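Local coordinates for variant surface glycoprotein MITAT 1.1 (Trypanosoma brucei brucei, PDB 5LY9), which forms, here represented by its dimeric N-terminal domain, a coat on the parasite surface whose serial replacement by antigenically distinct variants evades the host immune response, at residues M28-E31 with G32-I36; I36-I39 with Q40-K43; E251-N254 with R255-K258; Q274-L277 with K278-K282; D310-K313 with T314-M318. All blocks are in the same frame, centred on the assembly; numbering follows the deposited sequence.

Contact 1 of 5, residues M28-E31 with G32-I36; sequences MLNE and GQEVI. Unlike the reference sequence in segment 28-31: Glu31 (reference Lys).
Leu29 turns its CG away from its own nitrogen (chi1 175°), while Gln33 swings CG back beside its nitrogen (chi1 -66°) and then runs out extended. The two side chains, one helical turn apart, therefore meet obliquely: Leu29 CD1 lies 3.7 Å from Gln33 CD, so a methyl rests against the amide, and Gln33 CG passes 3.3 Å from Leu29 O. Leucine suits the buried side of helix 24-55, where it also packs on Ala89 of the second subunit. Glutamine combines a greasy stem with a polar amide. Gln33 OE1 accepts from a water at 2.6 Å, which also donates to Asn30 OD1 at 2.8 Å. Asn30 and Glu34 run side by side, amide and carboxylate planes 24° apart. Beneath them the backbone is regular: Gly32 N bonds Met28 O, and Val35 N meets Glu31 O at 2.8 Å. Glu31, a departure from the reference sequence, bends at its second torsion and takes Ala259 N at OE2. The helix sets apolar residues against the second subunit and helix 62-114, with Asn30 and Glu34 on its more polar flank. NE2 of Gln33 donating to Lys84 O of the second subunit, and OE1 accepting from the water, probably fix the rotation of the amide.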
# COMPACT_ATOMS: atom_id res chain seq x y z
N MET A 28 -6.08 0.19 -5.41
CA MET A 28 -5.43 -0.54 -4.38
C MET A 28 -5.92 -0.17 -2.95
O MET A 28 -6.06 -1.07 -2.06
CB MET A 28 -3.92 -0.48 -4.55
CG MET A 28 -3.42 -1.20 -5.79
SD MET A 28 -3.80 -2.97 -5.72
CE MET A 28 -5.41 -3.14 -6.49
N LEU A 29 -6.20 1.08 -2.68
CA LEU A 29 -6.81 1.42 -1.40
C LEU A 29 -8.15 0.77 -1.21
O LEU A 29 -8.39 0.12 -0.16
CB LEU A 29 -7.00 2.93 -1.24
CG LEU A 29 -7.72 3.44 -0.01
CD1 LEU A 29 -7.06 2.96 1.25
CD2 LEU A 29 -7.89 4.99 -0.17
N ASN A 30 -8.98 0.85 -2.24
CA ASN A 30 -10.28 0.25 -2.17
C ASN A 30 -10.15 -1.26 -1.91
O ASN A 30 -10.87 -1.85 -1.07
CB ASN A 30 -11.06 0.44 -3.45
CG ASN A 30 -12.52 0.01 -3.26
OD1 ASN A 30 -13.26 0.65 -2.52
ND2 ASN A 30 -12.90 -1.12 -3.87
N GLU A 31 -9.24 -1.91 -2.63
CA GLU A 31 -9.14 -3.40 -2.51
C GLU A 31 -8.63 -3.80 -1.11
O GLU A 31 -9.15 -4.72 -0.49
CB GLU A 31 -8.23 -3.94 -3.57
CG GLU A 31 -8.44 -5.41 -3.81
CD GLU A 31 -9.77 -5.71 -4.50
OE1 GLU A 31 -10.12 -5.02 -5.54
OE2 GLU A 31 -10.46 -6.68 -4.05
N GLY A 32 -7.67 -3.05 -0.62
CA GLY A 32 -7.21 -3.25 0.76
C GLY A 32 -8.28 -3.08 1.80
O GLY A 32 -8.38 -3.86 2.76
N GLN A 33 -9.09 -2.03 1.64
CA GLN A 33 -10.19 -1.82 2.53
C GLN A 33 -11.20 -2.93 2.49
O GLN A 33 -11.74 -3.30 3.55
CB GLN A 33 -10.89 -0.47 2.28
CG GLN A 33 -9.99 0.74 2.61
CD GLN A 33 -10.57 2.08 2.20
OE1 GLN A 33 -11.20 2.17 1.15
NE2 GLN A 33 -10.43 3.09 3.02
N GLU A 34 -11.46 -3.47 1.32
CA GLU A 34 -12.40 -4.59 1.17
C GLU A 34 -11.79 -5.87 1.76
O GLU A 34 -12.52 -6.63 2.38
CB GLU A 34 -12.75 -4.81 -0.30
CG GLU A 34 -13.77 -3.75 -0.77
CD GLU A 34 -15.03 -3.82 0.10
OE1 GLU A 34 -15.65 -4.93 0.25
OE2 GLU A 34 -15.32 -2.78 0.76
N VAL A 35 -10.48 -6.07 1.60
CA VAL A 35 -9.85 -7.21 2.25
C VAL A 35 -10.02 -7.10 3.76
O VAL A 35 -10.45 -8.07 4.42
CB VAL A 35 -8.36 -7.27 1.92
CG1 VAL A 35 -7.68 -8.23 2.86
CG2 VAL A 35 -8.14 -7.64 0.46
N ILE A 36 -9.76 -5.92 4.34
CA ILE A 36 -9.87 -5.75 5.77
C ILE A 36 -11.34 -5.89 6.23
O ILE A 36 -11.64 -6.55 7.23
CB ILE A 36 -9.28 -4.42 6.23
CG1 ILE A 36 -7.78 -4.37 6.00
CG2 ILE A 36 -9.57 -4.22 7.67
CD1 ILE A 36 -7.17 -2.96 6.04
O HOH W 1 -13.52 1.42 0.12

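Contact 2 of 5, residues I36-I39 with Q40-K43; sequences ISNI and QKIK. With NAG (2-acetamido-2-deoxy-beta-D-glucopyranose), chain C.
Lys41 and Ser37 sit one turn apart on helix 24-55, one of the two long helices of the elongated coiled-coil core characteristic of A-type surface glycoproteins. From Lys41 CB, 3.6 Å from O3 of the N-acetylglucosamine, the chain passes to CG, which lies 3.2 Å from Ser37 O. CD lies between Ser37 O, 3.9 Å away, and O3 of the sugar, and CE comes 3.7 Å from Ser37 OG. Every torsion past the first is extended, carrying NZ to a water that it shares with Ser37 OG and Asn38 OD1. A long, flexible lysine suits this exposed flank: its CB and CD pass beside the sugar and its ammonium reaches solvent. C8 of the sugar rests against the Asn38 amide, CG 3.5 Å away, while ND2 makes weak hydrogen bonds to Ala259 O and Tyr264 O. Ile42 brings CG1 to 3.6 Å from N2, so the glycan lies against a partly apolar patch.

On the dimer side, Gln40 crosses Ile36, and its amide reaches Lys84 and Glu81 of the second subunit. Lys43 leads away to Glu46 and Asn77. At the shared water, Asn38 OD1 accepts a hydrogen bond at 2.6 Å, while Lys41 NZ donates to the water at 3.0 Å.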
# COMPACT_ATOMS: atom_id res chain seq x y z
N ILE A 36 -9.76 -5.92 4.34
CA ILE A 36 -9.87 -5.75 5.77
C ILE A 36 -11.34 -5.89 6.23
O ILE A 36 -11.64 -6.55 7.23
CB ILE A 36 -9.28 -4.42 6.23
CG1 ILE A 36 -7.78 -4.37 6.00
CG2 ILE A 36 -9.57 -4.22 7.67
CD1 ILE A 36 -7.17 -2.96 6.04
N SER A 37 -12.27 -5.31 5.44
CA SER A 37 -13.65 -5.45 5.70
C SER A 37 -14.08 -6.93 5.78
O SER A 37 -14.80 -7.31 6.68
CB SER A 37 -14.48 -4.71 4.67
OG SER A 37 -15.84 -4.90 4.91
N ASN A 38 -13.64 -7.72 4.83
CA ASN A 38 -13.90 -9.17 4.85
C ASN A 38 -13.34 -9.87 6.09
O ASN A 38 -14.03 -10.68 6.73
CB ASN A 38 -13.39 -9.87 3.60
CG ASN A 38 -14.29 -9.68 2.39
OD1 ASN A 38 -15.37 -9.05 2.46
ND2 ASN A 38 -13.88 -10.27 1.30
N ILE A 39 -12.13 -9.51 6.44
CA ILE A 39 -11.53 -10.03 7.69
C ILE A 39 -12.37 -9.68 8.91
O ILE A 39 -12.63 -10.50 9.79
CB ILE A 39 -10.08 -9.49 7.83
CG1 ILE A 39 -9.17 -10.19 6.80
CG2 ILE A 39 -9.53 -9.74 9.24
CD1 ILE A 39 -7.82 -9.55 6.55
N GLN A 40 -12.78 -8.43 8.96
CA GLN A 40 -13.73 -7.94 9.97
C GLN A 40 -15.04 -8.63 10.06
O GLN A 40 -15.49 -8.89 11.17
CB GLN A 40 -13.95 -6.44 9.94
CG GLN A 40 -12.69 -5.61 10.21
CD GLN A 40 -12.98 -4.14 9.92
OE1 GLN A 40 -13.44 -3.79 8.82
NE2 GLN A 40 -12.76 -3.28 10.92
N LYS A 41 -15.64 -8.89 8.90
CA LYS A 41 -16.91 -9.58 8.87
C LYS A 41 -16.75 -10.99 9.44
O LYS A 41 -17.67 -11.49 10.09
CB LYS A 41 -17.40 -9.69 7.43
CG LYS A 41 -17.86 -8.34 6.91
CD LYS A 41 -18.36 -8.48 5.47
CE LYS A 41 -18.78 -7.11 4.95
NZ LYS A 41 -19.11 -7.20 3.52
N ILE A 42 -15.63 -11.65 9.15
CA ILE A 42 -15.40 -13.00 9.67
C ILE A 42 -15.10 -12.96 11.15
O ILE A 42 -15.57 -13.86 11.91
CB ILE A 42 -14.31 -13.74 8.86
CG1 ILE A 42 -14.75 -13.90 7.40
CG2 ILE A 42 -14.09 -15.15 9.33
CD1 ILE A 42 -13.61 -14.33 6.54
N LYS A 43 -14.38 -11.96 11.60
CA LYS A 43 -14.24 -11.73 13.05
C LYS A 43 -15.57 -11.50 13.70
O LYS A 43 -15.81 -12.05 14.80
CB LYS A 43 -13.26 -10.58 13.35
CG LYS A 43 -13.03 -10.27 14.79
CD LYS A 43 -12.42 -11.37 15.64
CE LYS A 43 -10.97 -11.71 15.31
NZ LYS A 43 -10.34 -12.93 15.93
C1 NAG C . -18.67 -15.52 6.13
C2 NAG C . -18.96 -14.06 5.82
C3 NAG C . -19.61 -13.37 6.97
C4 NAG C . -20.86 -14.17 7.35
C5 NAG C . -20.48 -15.61 7.66
C6 NAG C . -21.66 -16.54 7.99
C7 NAG C . -17.48 -12.93 4.25
C8 NAG C . -16.18 -12.22 3.99
N2 NAG C . -17.73 -13.37 5.49
O3 NAG C . -19.99 -12.06 6.58
O4 NAG C . -21.38 -13.57 8.54
O5 NAG C . -19.88 -16.16 6.51
O6 NAG C . -22.68 -16.40 6.98
O7 NAG C . -18.27 -13.12 3.36
O HOH W 2 -16.31 -6.61 2.66

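Contact 3 of 5, residues E251-N254 with R255-K258; sequences EARN and REAK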
# COMPACT_ATOMS: atom_id res chain seq x y z
N GLU A 251 3.11 -7.02 -14.43
CA GLU A 251 3.16 -8.17 -13.50
C GLU A 251 2.53 -7.81 -12.17
O GLU A 251 1.72 -8.58 -11.63
CB GLU A 251 4.58 -8.64 -13.32
CG GLU A 251 4.67 -9.83 -12.40
CD GLU A 251 6.03 -10.47 -12.37
OE1 GLU A 251 6.33 -11.26 -13.32
OE2 GLU A 251 6.80 -10.14 -11.44
N ALA A 252 2.83 -6.62 -11.63
CA ALA A 252 2.26 -6.27 -10.34
C ALA A 252 0.74 -6.17 -10.45
O ALA A 252 0.02 -6.55 -9.54
CB ALA A 252 2.83 -4.97 -9.85
N ARG A 253 0.25 -5.61 -11.56
CA ARG A 253 -1.18 -5.54 -11.68
C ARG A 253 -1.81 -6.93 -11.69
O ARG A 253 -2.83 -7.19 -11.03
CB ARG A 253 -1.58 -4.70 -12.91
CG ARG A 253 -2.98 -4.10 -12.70
CD ARG A 253 -3.48 -3.31 -13.84
NE ARG A 253 -4.58 -2.45 -13.41
CZ ARG A 253 -5.31 -1.72 -14.24
NH1 ARG A 253 -5.10 -1.77 -15.59
NH2 ARG A 253 -6.23 -0.88 -13.71
N ASN A 254 -1.19 -7.83 -12.44
CA ASN A 254 -1.74 -9.19 -12.51
C ASN A 254 -1.69 -9.87 -11.17
O ASN A 254 -2.57 -10.75 -10.91
CB ASN A 254 -0.95 -10.00 -13.50
CG ASN A 254 -1.37 -9.75 -14.89
OD1 ASN A 254 -2.51 -9.31 -15.13
ND2 ASN A 254 -0.47 -10.01 -15.85
N ARG A 255 -0.72 -9.54 -10.33
CA ARG A 255 -0.55 -10.22 -9.01
C ARG A 255 -1.22 -9.58 -7.81
O ARG A 255 -1.04 -10.07 -6.67
CB ARG A 255 0.94 -10.50 -8.73
CG ARG A 255 1.36 -11.47 -9.81
CD ARG A 255 2.78 -11.88 -9.84
NE ARG A 255 2.97 -12.80 -10.98
CZ ARG A 255 4.08 -13.49 -11.19
NH1 ARG A 255 5.08 -13.44 -10.31
NH2 ARG A 255 4.18 -14.25 -12.25
N GLU A 256 -2.12 -8.63 -8.06
CA GLU A 256 -2.79 -7.93 -6.97
C GLU A 256 -3.63 -8.93 -6.17
O GLU A 256 -4.45 -9.71 -6.74
CB GLU A 256 -3.75 -6.89 -7.50
CG GLU A 256 -3.03 -5.73 -8.14
CD GLU A 256 -3.91 -4.81 -8.97
OE1 GLU A 256 -5.01 -5.20 -9.30
OE2 GLU A 256 -3.45 -3.67 -9.31
N ALA A 257 -3.50 -8.85 -4.83
CA ALA A 257 -4.45 -9.55 -3.92
C ALA A 257 -5.83 -8.88 -4.02
O ALA A 257 -5.92 -7.67 -4.06
CB ALA A 257 -3.97 -9.47 -2.47
N LYS A 258 -6.87 -9.69 -3.98
CA LYS A 258 -8.23 -9.27 -4.06
C LYS A 258 -9.00 -9.75 -2.86
O LYS A 258 -8.77 -10.85 -2.33
CB LYS A 258 -8.89 -9.85 -5.28
CG LYS A 258 -8.18 -9.74 -6.65
CD LYS A 258 -8.25 -8.38 -7.22
CE LYS A 258 -7.39 -8.30 -8.48
NZ LYS A 258 -7.52 -6.95 -9.10
O HOH W 3 5.61 -11.55 -8.73
O HOH W 4 -5.18 -2.20 -10.64
O HOH W 5 -5.57 -7.38 -11.22
O HOH W 6 -4.83 -10.58 -9.29
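Glu251 and Arg255 stack flat at the C-terminal end of helix 244-254, where the chain leaves the helix and packs on the long helices 24-55 and 62-114. Their carboxylate and guanidinium planes are 3° apart, Glu251 CD lying 3.7 Å above the guanidinium centre of Arg255. Because Glu251 OE1 lies well out of that plane, its long 3.8 Å salt bridge to Arg255 NH2 is a matter of charge alone. On this looser, solvent side a water accepts from Arg255 NH1 and donates to Glu251 OE2, which also pairs with Arg93.

The other side is closely packed. Arg255 N gives Glu251 O the last regular i to i+4 bond, at 2.9 Å, and Glu256 then folds back under the helix end, its CG 3.2 Å from Arg253 O. Glu256 OE2 rests 3.4 Å from Arg253 CG, the two flat groups nearly perpendicular. A water in the guanidinium plane links them, accepting from Arg253 NE at 2.8 Å and donating to Glu256 OE2. Arginine at 253 also reaches Glu20 and Thr158. With Lys258 and Arg159 at OE1, the buried Glu256 is probably kept ionised, while the Ser94 bond at OE2, with Ala257 to Thr90 and Gln91, joins the loop to helix 62-114.

Contact 4 of 5, residues Q274-L277 with K278-K282; sequences QPTL and KALVK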
# COMPACT_ATOMS: atom_id res chain seq x y z
N GLN A 274 -14.18 -28.24 2.68
CA GLN A 274 -13.79 -26.94 3.21
C GLN A 274 -12.62 -27.23 4.15
O GLN A 274 -12.79 -27.82 5.24
CB GLN A 274 -14.99 -26.32 3.91
CG GLN A 274 -16.17 -26.00 2.99
CD GLN A 274 -17.29 -25.32 3.69
OE1 GLN A 274 -17.12 -24.79 4.77
NE2 GLN A 274 -18.43 -25.31 3.08
N PRO A 275 -11.39 -26.90 3.71
CA PRO A 275 -10.26 -27.53 4.44
C PRO A 275 -10.11 -27.06 5.88
O PRO A 275 -9.70 -27.88 6.74
CB PRO A 275 -9.00 -27.21 3.61
CG PRO A 275 -9.47 -26.32 2.55
CD PRO A 275 -10.95 -26.31 2.42
N THR A 276 -10.54 -25.84 6.18
CA THR A 276 -10.39 -25.31 7.53
C THR A 276 -11.45 -26.00 8.38
O THR A 276 -11.19 -26.41 9.50
CB THR A 276 -10.59 -23.80 7.56
OG1 THR A 276 -9.60 -23.21 6.70
CG2 THR A 276 -10.51 -23.25 8.96
N LEU A 277 -12.66 -26.11 7.84
CA LEU A 277 -13.74 -26.81 8.56
C LEU A 277 -13.34 -28.24 8.87
O LEU A 277 -13.47 -28.72 10.00
CB LEU A 277 -15.08 -26.74 7.78
CG LEU A 277 -16.33 -27.03 8.60
CD1 LEU A 277 -16.53 -25.97 9.65
CD2 LEU A 277 -17.53 -27.18 7.66
N LYS A 278 -12.89 -28.95 7.87
CA LYS A 278 -12.59 -30.36 8.01
C LYS A 278 -11.48 -30.54 9.04
O LYS A 278 -11.54 -31.45 9.89
CB LYS A 278 -12.15 -30.93 6.62
CG LYS A 278 -11.85 -32.40 6.65
CD LYS A 278 -11.16 -32.83 5.38
CE LYS A 278 -11.24 -34.33 5.33
NZ LYS A 278 -10.32 -34.82 4.23
N ALA A 279 -10.45 -29.67 8.96
CA ALA A 279 -9.28 -29.79 9.91
C ALA A 279 -9.71 -29.55 11.32
O ALA A 279 -9.24 -30.22 12.26
CB ALA A 279 -8.19 -28.84 9.54
N LEU A 280 -10.65 -28.62 11.51
CA LEU A 280 -11.14 -28.35 12.89
C LEU A 280 -12.00 -29.49 13.47
O LEU A 280 -12.12 -29.58 14.68
CB LEU A 280 -11.90 -27.05 12.98
CG LEU A 280 -11.02 -25.81 12.92
CD1 LEU A 280 -11.84 -24.62 12.54
CD2 LEU A 280 -10.33 -25.68 14.25
N VAL A 281 -12.62 -30.32 12.62
CA VAL A 281 -13.38 -31.42 13.09
C VAL A 281 -12.42 -32.34 13.84
O VAL A 281 -12.70 -32.81 14.94
CB VAL A 281 -14.16 -32.12 11.96
CG1 VAL A 281 -14.79 -33.43 12.47
CG2 VAL A 281 -15.27 -31.18 11.41
N LYS A 282 -11.29 -32.56 13.23
CA LYS A 282 -10.25 -33.41 13.79
C LYS A 282 -9.60 -32.73 15.01
O LYS A 282 -9.56 -33.33 16.07
CB LYS A 282 -9.21 -33.70 12.75
CG LYS A 282 -8.15 -34.62 13.35
CD LYS A 282 -7.19 -35.09 12.31
CE LYS A 282 -6.11 -35.96 12.96
NZ LYS A 282 -4.98 -36.03 12.00
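Gln274, at the N-cap position of helix 275-285, presents its carbonyl to the first turn: Lys278 N donates to Gln274 O at 2.9 Å, with an N-H...O angle of 170°. Its side chain leads off instead to Gly269 O and to a glycerol, probably from the crystallisation liquor. Pro275 follows in the first helical position, where a residue lacking an N-H costs no helix bond. Pro275 O takes Ala279 N at 2.9 Å and is approached by the small Ala279 CB at 3.3 Å.

Thr276 lies alongside Leu280. With OG1 beside its backbone N (chi1 -60°) and bonded to Glu267, the branch left for packing is CG2, which reaches Leu280 CD1 at 4.1 Å. Threonine thus serves both a polar loop and an apolar neighbour, while Leu280 packs on Leu67 and against the side chains of Arg74 and of Asp348 of the second subunit. Leu277 turns toward Leu271, and its carbonyl oxygen accepts from Val281 N at a longer 3.2 Å. Val281 in turn packs against Lys299 and Leu300 of helix 295-304. The arrangement is the opening of a short amphipathic helix, with proline in its first turn and its apolar side set against neighbouring helices.

Contact 5 of 5, residues D310-K313 with T314-M318; sequences DKTK and TYLDM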
# COMPACT_ATOMS: atom_id res chain seq x y z
N ASP A 310 -25.08 -25.81 2.58
CA ASP A 310 -26.15 -25.10 3.30
C ASP A 310 -26.59 -25.76 4.62
O ASP A 310 -27.43 -25.18 5.31
CB ASP A 310 -27.38 -24.88 2.41
CG ASP A 310 -27.98 -26.12 1.88
OD1 ASP A 310 -27.78 -27.26 2.35
OD2 ASP A 310 -28.84 -25.98 0.93
N LYS A 311 -25.97 -26.88 5.00
CA LYS A 311 -26.33 -27.57 6.23
C LYS A 311 -25.91 -26.76 7.49
O LYS A 311 -26.40 -27.05 8.60
CB LYS A 311 -25.75 -29.00 6.26
CG LYS A 311 -26.27 -29.94 5.13
CD LYS A 311 -27.73 -30.20 5.31
CE LYS A 311 -28.19 -31.35 4.44
NZ LYS A 311 -29.67 -31.39 4.48
N THR A 312 -24.99 -25.82 7.35
CA THR A 312 -24.64 -24.96 8.50
C THR A 312 -25.64 -23.83 8.71
O THR A 312 -25.69 -23.22 9.79
CB THR A 312 -23.24 -24.37 8.32
OG1 THR A 312 -23.21 -23.68 7.07
CG2 THR A 312 -22.15 -25.46 8.41
N LYS A 313 -26.53 -23.59 7.74
CA LYS A 313 -27.32 -22.37 7.76
C LYS A 313 -28.25 -22.25 8.96
O LYS A 313 -28.35 -21.16 9.51
CB LYS A 313 -28.08 -22.17 6.44
CG LYS A 313 -28.97 -20.93 6.43
CD LYS A 313 -29.46 -20.58 5.04
CE LYS A 313 -30.52 -19.45 4.98
NZ LYS A 313 -31.66 -19.55 5.96
N THR A 314 -28.97 -23.32 9.35
CA THR A 314 -29.91 -23.25 10.48
C THR A 314 -29.20 -22.89 11.77
O THR A 314 -29.75 -22.06 12.50
CB THR A 314 -30.79 -24.52 10.71
OG1 THR A 314 -29.90 -25.61 10.96
CG2 THR A 314 -31.55 -24.82 9.49
N TYR A 315 -27.93 -23.34 11.93
CA TYR A 315 -27.14 -22.99 13.10
C TYR A 315 -26.75 -21.48 13.11
O TYR A 315 -26.82 -20.79 14.17
CB TYR A 315 -25.86 -23.91 13.24
CG TYR A 315 -26.29 -25.27 13.52
CD1 TYR A 315 -26.61 -25.66 14.82
CD2 TYR A 315 -26.55 -26.16 12.49
CE1 TYR A 315 -27.12 -26.92 15.05
CE2 TYR A 315 -27.08 -27.44 12.75
CZ TYR A 315 -27.35 -27.78 14.04
OH TYR A 315 -27.86 -29.02 14.37
N LEU A 316 -26.33 -20.98 11.97
CA LEU A 316 -25.93 -19.57 11.86
C LEU A 316 -27.19 -18.68 12.04
O LEU A 316 -27.12 -17.58 12.63
CB LEU A 316 -25.27 -19.32 10.54
CG LEU A 316 -23.94 -20.05 10.33
CD1 LEU A 316 -23.42 -19.89 8.89
CD2 LEU A 316 -22.94 -19.60 11.33
N ASP A 317 -28.30 -19.12 11.49
CA ASP A 317 -29.59 -18.42 11.69
C ASP A 317 -30.03 -18.33 13.14
O ASP A 317 -30.48 -17.28 13.60
CB ASP A 317 -30.69 -19.04 10.83
CG ASP A 317 -30.52 -18.75 9.34
OD1 ASP A 317 -29.76 -17.85 8.90
OD2 ASP A 317 -31.18 -19.46 8.57
N MET A 318 -29.85 -19.43 13.87
CA MET A 318 -30.10 -19.47 15.30
C MET A 318 -29.24 -18.47 16.06
O MET A 318 -29.71 -17.73 16.90
CB MET A 318 -29.87 -20.91 15.76
CG MET A 318 -30.21 -21.17 17.16
SD MET A 318 -30.18 -22.99 17.41
CE MET A 318 -28.44 -23.23 17.44
O HOH W 7 -29.32 -25.52 7.03
O HOH W 8 -28.86 -26.89 9.14
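Lys313 and Asp317 form a salt bridge one turn apart at the start of helix 313-321, an i to i+4 pair on the surface of the A-type surface glycoprotein domain. Lys313 NZ donates to Asp317 OD2 at 2.7 Å, meeting that oxygen on its syn lone pair, the side of the other oxygen. The lysine chain runs extended and bends only at its last torsion (chi4 -46°), which turns the ammonium in to OD2; its CG also lies 3.4 Å from OD2. Beneath this bridge, Asp317 N bonds Lys313 O at 2.8 Å. Lysine and aspartate suit an exposed helical flank, where the longer chain can reach across to the shorter one.

Further out, Thr312 O receives Leu316 N at 3.2 Å and, weakly, Tyr315 N. Two waters fill in the turn before the helix: one receives Thr314 N and donates to Asp310 O, the other joins Lys311 O to Thr314 OG1.

The packing faces inward. Leu316, pointing toward the preceding turn, touches Phe72 of helix 62-114 and the attached glycan, a fitting place for a branched apolar side chain. Tyr315 sets its ring against Gln64 and Leu68 of that helix and meets Phe304 nearly at right angles. Thr312 combines a hydroxyl bonded to a glycerol with contacts to Leu68 and Leu271. At the edge of the Tyr315 ring, in its plane, lies Lys311 O, 4.0 Å from CD2.

Overall arrangement
All five contacts are local, between residues close in sequence, so none encloses a long loop and none nests in or crosses another. Contacts 1 and 2 come first, sharing Ile36 on helix 24-55, and both, like contact 4, meet the second subunit. Contact 3 follows much later, where helix 244-254 gives way to a loop; that loop returns to contact 1, with Met28 CE 3.3 Å from Glu256 CD. Contact 4 opens the next helix, 275-285, and contact 5 the start of helix 313-321, their centres about 17 Å apart. These last two lie on the same side of the chain's centre as contact 2, and helix 62-114 touches all five.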